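Local structure of axin interactor, dorsalization associated protein (Danio rerio, 2QZQ) at residues Leu18-Ile23 with Ile36-Lys41; Ile65-Asp70 with Phe88-Tyr93; Ala106-Asp111 with Leu144-Thr149. The protein acts as an embryonic ventralizing factor that binds axin, disrupts its homodimerization and so inhibits axin-mediated JNK activation, the chain here being its C-terminal C2 domain. All coordinates share one frame; numbering follows the deposited sequence.

Interaction 1 of 3, residues Leu18-Ile23 with Ile36-Lys41; sequences LTIEKI and ITVSVK
The inside of the C2-type beta sandwich is where Ile20 of strand 15-24 meets Ile36 and Val38 of strand 34-41, a worked example of two strands that hold each other by side chains alone. No hydrogen bond joins the two segments, and even the nearest alpha carbons, those of Ile20 and Ile36, stay 9.0 Å apart. The gap is bridged by branched aliphatic groups. The ends of Ile20 and Ile36 meet tip to tip, Ile20 CG2 lying 3.9 Å from Ile36 CD1. The other arm of Ile20 reaches further along: its CG1 stands anti to the carbonyl carbon (chi1 -59°) and the chain runs on extended, which carries CD1 to 4.0 Å from Val38 CG2. Here Ile20 and Val38 pass alongside one another, pointing opposite ways, and the same CD1 also comes within 4.1 Å of Ile36 CG2, so that it faces both residues of strand 34-41 at once. Such interlocking of apolar side chains from facing strands is what fills a beta sandwich. Further down strand 15-24, a classic beta bulge sets Glu21 and Lys22 together opposite His145 of strand 144-151. The extra residue shifts the alternation, and the next side chain after Ile20 to start out toward strand 34-41 is Ile23. Val71 and Leu146, from the strands flanking 15-24, also touch Ile20. Both segments fall within the part of the protein that probably binds axin, as inferred from relatives, although the three touching residues are themselves buried.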
loop_
_atom_site.group_PDB
_atom_site.type_symbol
_atom_site.label_atom_id
_atom_site.label_comp_id
_atom_site.label_asym_id
_atom_site.label_seq_id
_atom_site.Cartn_x
_atom_site.Cartn_y
_atom_site.Cartn_z
ATOM N N LEU A 18 0.008 -7.773 -5.222
ATOM C CA LEU A 18 -0.361 -7.577 -3.820
ATOM C C LEU A 18 -1.854 -7.397 -3.717
ATOM O O LEU A 18 -2.409 -6.434 -4.293
ATOM C CB LEU A 18 0.361 -6.366 -3.234
ATOM C CG LEU A 18 1.883 -6.454 -3.211
ATOM C CD1 LEU A 18 2.516 -5.104 -2.875
ATOM C CD2 LEU A 18 2.344 -7.560 -2.276
ATOM N N THR A 19 -2.514 -8.328 -3.027
ATOM C CA THR A 19 -3.933 -8.210 -2.762
ATOM C C THR A 19 -4.074 -7.381 -1.504
ATOM O O THR A 19 -3.570 -7.750 -0.458
ATOM C CB THR A 19 -4.573 -9.599 -2.503
ATOM O OG1 THR A 19 -4.301 -10.455 -3.622
ATOM C CG2 THR A 19 -6.098 -9.493 -2.285
ATOM N N ILE A 20 -4.766 -6.259 -1.603
ATOM C CA ILE A 20 -5.035 -5.467 -0.416
ATOM C C ILE A 20 -6.351 -5.992 0.090
ATOM O O ILE A 20 -7.410 -5.802 -0.544
ATOM C CB ILE A 20 -5.137 -3.949 -0.726
ATOM C CG1 ILE A 20 -3.835 -3.414 -1.349
ATOM C CG2 ILE A 20 -5.572 -3.171 0.521
ATOM C CD1 ILE A 20 -3.963 -1.978 -1.896
ATOM N N GLU A 21 -6.284 -6.687 1.223
ATOM C CA GLU A 21 -7.461 -7.329 1.779
ATOM C C GLU A 21 -8.262 -6.313 2.556
ATOM O O GLU A 21 -9.401 -6.041 2.231
ATOM C CB GLU A 21 -7.072 -8.529 2.645
ATOM C CG GLU A 21 -6.288 -9.564 1.811
ATOM C CD GLU A 21 -5.827 -10.794 2.592
ATOM O OE1 GLU A 21 -5.719 -10.733 3.829
ATOM O OE2 GLU A 21 -5.559 -11.828 1.936
ATOM N N LYS A 22 -7.649 -5.752 3.591
ATOM C CA LYS A 22 -8.350 -4.813 4.448
ATOM C C LYS A 22 -7.320 -3.997 5.214
ATOM O O LYS A 22 -6.149 -4.369 5.263
ATOM C CB LYS A 22 -9.277 -5.546 5.406
ATOM C CG LYS A 22 -8.582 -6.303 6.518
ATOM C CD LYS A 22 -9.555 -7.176 7.277
ATOM C CE LYS A 22 -8.793 -8.119 8.205
ATOM N NZ LYS A 22 -9.713 -8.911 9.060
ATOM N N ILE A 23 -7.771 -2.886 5.786
ATOM C CA ILE A 23 -6.937 -2.093 6.662
ATOM C C ILE A 23 -7.683 -1.839 7.968
ATOM O O ILE A 23 -8.860 -1.429 7.965
ATOM C CB ILE A 23 -6.425 -0.779 5.982
ATOM C CG1 ILE A 23 -5.423 -0.041 6.902
ATOM C CG2 ILE A 23 -7.563 0.145 5.576
ATOM C CD1 ILE A 23 -4.816 1.224 6.229
ATOM N N ILE A 36 -6.347 3.718 -1.332
ATOM C CA ILE A 36 -4.906 3.543 -1.094
ATOM C C ILE A 36 -4.115 3.828 -2.345
ATOM O O ILE A 36 -4.486 3.397 -3.436
ATOM C CB ILE A 36 -4.596 2.128 -0.532
ATOM C CG1 ILE A 36 -5.162 2.010 0.889
ATOM C CG2 ILE A 36 -3.027 1.811 -0.541
ATOM C CD1 ILE A 36 -5.013 0.574 1.521
ATOM N N THR A 37 -3.009 4.554 -2.162
ATOM C CA THR A 37 -2.049 4.820 -3.197
ATOM C C THR A 37 -0.865 3.912 -2.941
ATOM O O THR A 37 -0.281 3.917 -1.836
ATOM C CB THR A 37 -1.588 6.269 -3.176
ATOM O OG1 THR A 37 -2.696 7.097 -3.503
ATOM C CG2 THR A 37 -0.469 6.534 -4.217
ATOM N N VAL A 38 -0.544 3.140 -3.968
ATOM C CA VAL A 38 0.581 2.205 -3.940
ATOM C C VAL A 38 1.661 2.734 -4.882
ATOM O O VAL A 38 1.425 2.960 -6.083
ATOM C CB VAL A 38 0.164 0.760 -4.346
ATOM C CG1 VAL A 38 1.388 -0.252 -4.250
ATOM C CG2 VAL A 38 -1.027 0.254 -3.521
ATOM N N SER A 39 2.846 2.945 -4.313
ATOM C CA SER A 39 3.982 3.407 -5.056
ATOM C C SER A 39 5.201 2.517 -4.720
ATOM O O SER A 39 5.214 1.831 -3.698
ATOM C CB SER A 39 4.273 4.876 -4.735
ATOM O OG SER A 39 4.581 5.091 -3.365
ATOM N N VAL A 40 6.191 2.534 -5.616
ATOM C CA VAL A 40 7.464 1.851 -5.393
ATOM C C VAL A 40 8.544 2.928 -5.457
ATOM O O VAL A 40 8.699 3.600 -6.496
ATOM C CB VAL A 40 7.712 0.754 -6.443
ATOM C CG1 VAL A 40 9.014 -0.002 -6.137
ATOM C CG2 VAL A 40 6.524 -0.245 -6.468
ATOM N N LYS A 41 9.254 3.107 -4.344
ATOM C CA LYS A 41 10.221 4.200 -4.187
ATOM C C LYS A 41 11.621 3.644 -4.036
ATOM O O LYS A 41 11.787 2.602 -3.411
ATOM C CB LYS A 41 9.899 5.045 -2.933
ATOM C CG LYS A 41 8.527 5.774 -2.941
ATOM C CD LYS A 41 8.436 6.814 -4.026
ATOM C CE LYS A 41 7.450 7.936 -3.642
ATOM N NZ LYS A 41 6.102 7.701 -4.152
#

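Interaction 2 of 3, residues Ile65-Asp70 with Phe88-Tyr93; sequences IHFSVD and FEFKHY
Ile65 and Phe90 cross at about a right angle, and the aliphatic chain ends against the rim of the ring instead of lying over its face. Ile65 CD1 is 3.5 Å from Phe90 CZ, a snug approach, and 3.7 Å from Phe90 CE1, close to the plane of the ring. The placement depends on both partners. Phe90 leaves its backbone pointing neither at strand 64-72 nor away from it, but with CG anti to its own backbone N (chi1 177°) the far end of the ring swings over to the other strand. Ile65 sends CG1 anti to its carbonyl carbon (chi1 -70°), and CD1 at its end meets the ring. A looser contact lies beside this one: Phe67 CZ is 4.4 Å from Phe90 CE1. Seen from Phe67, the neighbouring carbon stands at the ring edge, near the plane; seen from Phe90, Phe67 arrives obliquely, and the pair is plain apolar packing. Phe67 also rests on Ile20 and Ile36, while Phe90 leans on Ile23 and Pro34. Just beyond Phe67, Ser68 takes a left-handed backbone conformation, and Ser68 and Val69 together face Ile20 as a G1 beta bulge. Aromatic rings packed with an isoleucine between strands of facing sheets, with no backbone bond between those strands, belong to the hydrophobic interior of the C2 beta sandwich.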
loop_
_atom_site.group_PDB
_atom_site.type_symbol
_atom_site.label_atom_id
_atom_site.label_comp_id
_atom_site.label_asym_id
_atom_site.label_seq_id
_atom_site.Cartn_x
_atom_site.Cartn_y
_atom_site.Cartn_z
ATOM N N ILE A 65 -11.678 -1.306 6.953
ATOM C CA ILE A 65 -12.173 -1.026 5.626
ATOM C C ILE A 65 -11.669 -2.166 4.771
ATOM O O ILE A 65 -10.464 -2.421 4.712
ATOM C CB ILE A 65 -11.664 0.335 5.115
ATOM C CG1 ILE A 65 -12.346 1.450 5.913
ATOM C CG2 ILE A 65 -11.949 0.529 3.610
ATOM C CD1 ILE A 65 -11.473 2.657 6.084
ATOM N N HIS A 66 -12.609 -2.861 4.131
ATOM C CA HIS A 66 -12.295 -3.973 3.232
ATOM C C HIS A 66 -12.137 -3.474 1.797
ATOM O O HIS A 66 -12.969 -2.707 1.304
ATOM C CB HIS A 66 -13.365 -5.068 3.354
ATOM C CG HIS A 66 -13.449 -5.641 4.734
ATOM N ND1 HIS A 66 -14.183 -5.057 5.740
ATOM C CD2 HIS A 66 -12.819 -6.692 5.294
ATOM C CE1 HIS A 66 -14.012 -5.730 6.862
ATOM N NE2 HIS A 66 -13.184 -6.727 6.616
ATOM N N PHE A 67 -11.039 -3.886 1.158
ATOM C CA PHE A 67 -10.681 -3.495 -0.191
ATOM C C PHE A 67 -10.853 -4.659 -1.158
ATOM O O PHE A 67 -11.538 -4.514 -2.193
ATOM C CB PHE A 67 -9.215 -3.014 -0.250
ATOM C CG PHE A 67 -9.027 -1.578 0.177
ATOM C CD1 PHE A 67 -8.975 -0.550 -0.769
ATOM C CD2 PHE A 67 -8.947 -1.249 1.534
ATOM C CE1 PHE A 67 -8.820 0.785 -0.356
ATOM C CE2 PHE A 67 -8.805 0.082 1.957
ATOM C CZ PHE A 67 -8.740 1.104 1.012
ATOM N N SER A 68 -10.232 -5.801 -0.809
ATOM C CA SER A 68 -10.224 -7.009 -1.646
ATOM C C SER A 68 -9.931 -6.665 -3.097
ATOM O O SER A 68 -10.738 -6.939 -3.983
ATOM C CB SER A 68 -11.559 -7.756 -1.539
ATOM O OG SER A 68 -11.911 -7.986 -0.190
ATOM N N VAL A 69 -8.777 -6.049 -3.329
ATOM C CA VAL A 69 -8.368 -5.648 -4.658
ATOM C C VAL A 69 -6.902 -6.002 -4.902
ATOM O O VAL A 69 -6.065 -5.863 -4.002
ATOM C CB VAL A 69 -8.631 -4.137 -4.888
ATOM C CG1 VAL A 69 -7.687 -3.258 -4.037
ATOM C CG2 VAL A 69 -8.543 -3.790 -6.375
ATOM N N ASP A 70 -6.599 -6.468 -6.118
ATOM C CA ASP A 70 -5.221 -6.793 -6.507
ATOM C C ASP A 70 -4.516 -5.583 -7.088
ATOM O O ASP A 70 -5.068 -4.868 -7.930
ATOM C CB ASP A 70 -5.175 -7.921 -7.548
ATOM C CG ASP A 70 -5.615 -9.256 -7.001
ATOM O OD1 ASP A 70 -5.762 -9.425 -5.757
ATOM O OD2 ASP A 70 -5.810 -10.162 -7.852
ATOM N N PHE A 88 2.195 2.041 0.817
ATOM C CA PHE A 88 0.754 1.976 0.783
ATOM C C PHE A 88 0.329 3.156 1.631
ATOM O O PHE A 88 0.635 3.179 2.823
ATOM C CB PHE A 88 0.239 0.677 1.425
ATOM C CG PHE A 88 0.887 -0.548 0.860
ATOM C CD1 PHE A 88 0.304 -1.238 -0.186
ATOM C CD2 PHE A 88 2.136 -0.959 1.332
ATOM C CE1 PHE A 88 0.945 -2.368 -0.746
ATOM C CE2 PHE A 88 2.759 -2.069 0.792
ATOM C CZ PHE A 88 2.176 -2.757 -0.259
ATOM N N GLU A 89 -0.273 4.151 0.987
ATOM C CA GLU A 89 -0.735 5.371 1.680
ATOM C C GLU A 89 -2.246 5.347 1.693
ATOM O O GLU A 89 -2.850 5.287 0.639
ATOM C CB GLU A 89 -0.282 6.617 0.944
ATOM C CG GLU A 89 1.226 6.839 0.958
ATOM C CD GLU A 89 1.604 8.062 0.161
ATOM O OE1 GLU A 89 1.624 7.967 -1.087
ATOM O OE2 GLU A 89 1.852 9.105 0.787
ATOM N N PHE A 90 -2.826 5.397 2.888
ATOM C CA PHE A 90 -4.261 5.395 3.057
ATOM C C PHE A 90 -4.741 6.840 3.025
ATOM O O PHE A 90 -4.283 7.677 3.804
ATOM C CB PHE A 90 -4.641 4.733 4.364
ATOM C CG PHE A 90 -6.122 4.758 4.651
ATOM C CD1 PHE A 90 -6.930 3.720 4.248
ATOM C CD2 PHE A 90 -6.693 5.852 5.321
ATOM C CE1 PHE A 90 -8.310 3.759 4.522
ATOM C CE2 PHE A 90 -8.031 5.902 5.591
ATOM C CZ PHE A 90 -8.853 4.845 5.197
ATOM N N LYS A 91 -5.637 7.113 2.073
ATOM C CA LYS A 91 -6.144 8.463 1.842
ATOM C C LYS A 91 -7.655 8.496 1.987
ATOM O O LYS A 91 -8.338 7.501 1.741
ATOM C CB LYS A 91 -5.728 8.916 0.457
ATOM C CG LYS A 91 -4.184 9.134 0.336
ATOM C CD LYS A 91 -3.800 9.559 -1.045
ATOM C CE LYS A 91 -2.303 9.589 -1.230
ATOM N NZ LYS A 91 -1.985 9.843 -2.672
ATOM N N HIS A 92 -8.179 9.661 2.376
ATOM C CA HIS A 92 -9.597 9.802 2.647
ATOM C C HIS A 92 -9.974 11.287 2.548
ATOM O O HIS A 92 -9.102 12.187 2.618
ATOM C CB HIS A 92 -9.997 9.163 4.001
ATOM C CG HIS A 92 -9.441 9.872 5.206
ATOM N ND1 HIS A 92 -8.085 10.006 5.441
ATOM C CD2 HIS A 92 -10.058 10.508 6.226
ATOM C CE1 HIS A 92 -7.898 10.695 6.552
ATOM N NE2 HIS A 92 -9.077 11.003 7.052
ATOM N N TYR A 93 -11.270 11.512 2.372
ATOM C CA TYR A 93 -11.804 12.867 2.193
ATOM C C TYR A 93 -12.134 13.457 3.551
ATOM O O TYR A 93 -12.908 12.866 4.293
ATOM C CB TYR A 93 -13.099 12.799 1.359
ATOM C CG TYR A 93 -13.779 14.153 1.207
ATOM C CD1 TYR A 93 -13.236 15.115 0.365
ATOM C CD2 TYR A 93 -14.941 14.460 1.920
ATOM C CE1 TYR A 93 -13.848 16.378 0.200
ATOM C CE2 TYR A 93 -15.565 15.708 1.762
ATOM C CZ TYR A 93 -15.008 16.660 0.911
ATOM O OH TYR A 93 -15.602 17.908 0.751
#

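Interaction 3 of 3, residues Ala106-Asp111 with Leu144-Thr149; sequences AFMEMD and LHLNQT
Between Ala106-Glu109 and Leu144-Thr149 the two strands run in roughly the same sense, their axes 41° apart in direction and 9.7 Å from each other at the closest approach. They diverge along the chain: the alpha carbons of Ala106 and Leu144 are 7.4 Å apart, those of Met108 and Leu146 already 10.9 Å. Side-chain length follows the gap. At the narrow end a methyl suffices, with Ala106 CB 3.9 Å from Leu144 CD2. At the wider end Met108, a selenomethionine in this crystal, spans the distance. Its CG stands between the backbone N and the carbonyl carbon (chi1 50°), and the bend at chi3 (-90°) turns the terminal methyl toward Gln148. SE passes 4.2 Å from Leu146 CD1, while CE abuts the amide of Gln148, 3.3 Å from OE1 and 3.7 Å from NE2. The amide is held from elsewhere, mainly by NE2 donating to the carbonyl oxygen of Glu112, with a weak bond from the backbone N of Lys114 to OE1. A leucine in place of Gln148 would probably leave the Glu112 carbonyl without this donor and the chain around Glu112 less firmly tied to strand 144-151. Phe88 of strand 85-94 packs against Met108, Leu144 and Leu146 alike, and strand 116-124, the sheet neighbour of both strands, supplies Ile120, which touches Ala106 and Leu146.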
loop_
_atom_site.group_PDB
_atom_site.type_symbol
_atom_site.label_atom_id
_atom_site.label_comp_id
_atom_site.label_asym_id
_atom_site.label_seq_id
_atom_site.Cartn_x
_atom_site.Cartn_y
_atom_site.Cartn_z
ATOM N N ALA A 106 2.058 2.568 5.133
ATOM C CA ALA A 106 2.766 1.331 5.454
ATOM C C ALA A 106 3.763 1.183 4.336
ATOM O O ALA A 106 3.556 1.691 3.232
ATOM C CB ALA A 106 1.796 0.136 5.456
ATOM N N PHE A 107 4.842 0.454 4.590
ATOM C CA PHE A 107 5.737 0.148 3.506
ATOM C C PHE A 107 6.303 -1.233 3.707
ATOM O O PHE A 107 6.230 -1.793 4.807
ATOM C CB PHE A 107 6.862 1.186 3.417
ATOM C CG PHE A 107 7.742 1.234 4.639
ATOM C CD1 PHE A 107 7.361 1.947 5.762
ATOM C CD2 PHE A 107 8.958 0.541 4.662
ATOM C CE1 PHE A 107 8.198 2.024 6.889
ATOM C CE2 PHE A 107 9.767 0.574 5.776
ATOM C CZ PHE A 107 9.415 1.312 6.883
HETATM N N MSE A 108 6.857 -1.780 2.632
HETATM C CA MSE A 108 7.603 -3.023 2.731
HETATM C C MSE A 108 8.874 -2.967 1.910
HETATM O O MSE A 108 8.851 -2.535 0.756
HETATM C CB MSE A 108 6.749 -4.251 2.394
HETATM C CG MSE A 108 5.956 -4.217 1.105
HETATM SE SE MSE A 108 4.946 -5.953 0.941
HETATM C CE MSE A 108 6.144 -6.837 0.110
ATOM N N GLU A 109 9.976 -3.387 2.538
ATOM C CA GLU A 109 11.277 -3.506 1.882
ATOM C C GLU A 109 11.328 -4.732 0.962
ATOM O O GLU A 109 10.496 -5.631 1.057
ATOM C CB GLU A 109 12.420 -3.559 2.914
ATOM C CG GLU A 109 12.546 -2.350 3.899
ATOM C CD GLU A 109 13.004 -1.017 3.257
ATOM O OE1 GLU A 109 13.455 -0.986 2.093
ATOM O OE2 GLU A 109 12.917 0.037 3.934
HETATM N N MSE A 110 12.321 -4.773 0.082
HETATM C CA MSE A 110 12.458 -5.874 -0.888
HETATM C C MSE A 110 12.552 -7.263 -0.245
HETATM O O MSE A 110 11.982 -8.235 -0.753
HETATM C CB MSE A 110 13.696 -5.649 -1.759
HETATM C CG MSE A 110 13.609 -4.466 -2.691
HETATM SE SE MSE A 110 12.037 -4.461 -3.905
HETATM C CE MSE A 110 11.556 -6.198 -4.143
ATOM N N ASP A 111 13.267 -7.342 0.878
ATOM C CA ASP A 111 13.487 -8.620 1.569
ATOM C C ASP A 111 12.231 -9.134 2.295
ATOM O O ASP A 111 12.223 -10.246 2.850
ATOM C CB ASP A 111 14.741 -8.548 2.482
ATOM C CG ASP A 111 14.569 -7.629 3.703
ATOM O OD1 ASP A 111 13.552 -6.909 3.853
ATOM O OD2 ASP A 111 15.484 -7.635 4.553
ATOM N N LEU A 144 -2.511 -3.156 8.173
ATOM C CA LEU A 144 -2.820 -3.404 6.766
ATOM C C LEU A 144 -2.584 -4.895 6.479
ATOM O O LEU A 144 -1.491 -5.410 6.722
ATOM C CB LEU A 144 -1.931 -2.535 5.869
ATOM C CG LEU A 144 -2.065 -2.696 4.355
ATOM C CD1 LEU A 144 -3.458 -2.218 3.839
ATOM C CD2 LEU A 144 -0.918 -1.988 3.643
ATOM N N HIS A 145 -3.610 -5.569 5.955
ATOM C CA HIS A 145 -3.540 -7.015 5.663
ATOM C C HIS A 145 -3.436 -7.188 4.175
ATOM O O HIS A 145 -4.328 -6.735 3.434
ATOM C CB HIS A 145 -4.809 -7.717 6.113
ATOM C CG HIS A 145 -4.948 -7.846 7.594
ATOM N ND1 HIS A 145 -5.228 -6.776 8.419
ATOM C CD2 HIS A 145 -4.870 -8.927 8.400
ATOM C CE1 HIS A 145 -5.309 -7.193 9.671
ATOM N NE2 HIS A 145 -5.102 -8.495 9.682
ATOM N N LEU A 146 -2.331 -7.805 3.738
ATOM C CA LEU A 146 -2.073 -8.097 2.329
ATOM C C LEU A 146 -1.892 -9.595 2.080
ATOM O O LEU A 146 -1.594 -10.365 3.013
ATOM C CB LEU A 146 -0.799 -7.392 1.821
ATOM C CG LEU A 146 -0.579 -5.901 2.105
ATOM C CD1 LEU A 146 0.830 -5.479 1.691
ATOM C CD2 LEU A 146 -1.651 -5.094 1.400
ATOM N N ASN A 147 -2.082 -9.985 0.824
ATOM C CA ASN A 147 -1.644 -11.315 0.341
ATOM C C ASN A 147 -0.720 -11.107 -0.836
ATOM O O ASN A 147 -1.058 -10.360 -1.767
ATOM C CB ASN A 147 -2.832 -12.218 -0.035
ATOM C CG ASN A 147 -2.413 -13.669 -0.286
ATOM O OD1 ASN A 147 -1.709 -14.249 0.508
ATOM N ND2 ASN A 147 -2.838 -14.236 -1.408
ATOM N N GLN A 148 0.464 -11.734 -0.786
ATOM C CA GLN A 148 1.447 -11.634 -1.870
ATOM C C GLN A 148 1.411 -12.892 -2.740
ATOM O O GLN A 148 1.372 -14.013 -2.222
ATOM C CB GLN A 148 2.883 -11.454 -1.341
ATOM C CG GLN A 148 3.028 -10.510 -0.161
ATOM C CD GLN A 148 4.459 -10.079 0.050
ATOM O OE1 GLN A 148 5.176 -9.773 -0.908
ATOM N NE2 GLN A 148 4.891 -10.049 1.313
ATOM N N THR A 149 1.393 -12.686 -4.051
ATOM C CA THR A 149 1.482 -13.777 -5.018
ATOM C C THR A 149 2.604 -13.444 -5.969
ATOM O O THR A 149 2.631 -12.364 -6.587
ATOM C CB THR A 149 0.197 -13.970 -5.852
ATOM O OG1 THR A 149 -0.940 -14.009 -4.991
ATOM C CG2 THR A 149 0.276 -15.281 -6.663
#

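From the N terminus, the chain makes the three contacts one after another, none nested in or crossing another. Interaction 1 closes the loop between strands 15-24 and 34-41; interaction 2 then joins 64-72 to 85-94; interaction 3, with the longest intervening stretch, brings 99-109 back to the C-terminal strand 144-151. Sheet pairing stitches them together. Strand 15-24 lies between 64-72 and 144-151, with Ile20 N bonded to Val69 O and Thr19 N to Asn147 O, while Phe88 O receives Ala106 N on the opposite side. The result is that 64-72, 15-24 and 144-151 face 34-41, 85-94 and 99-109 across one sandwich interior.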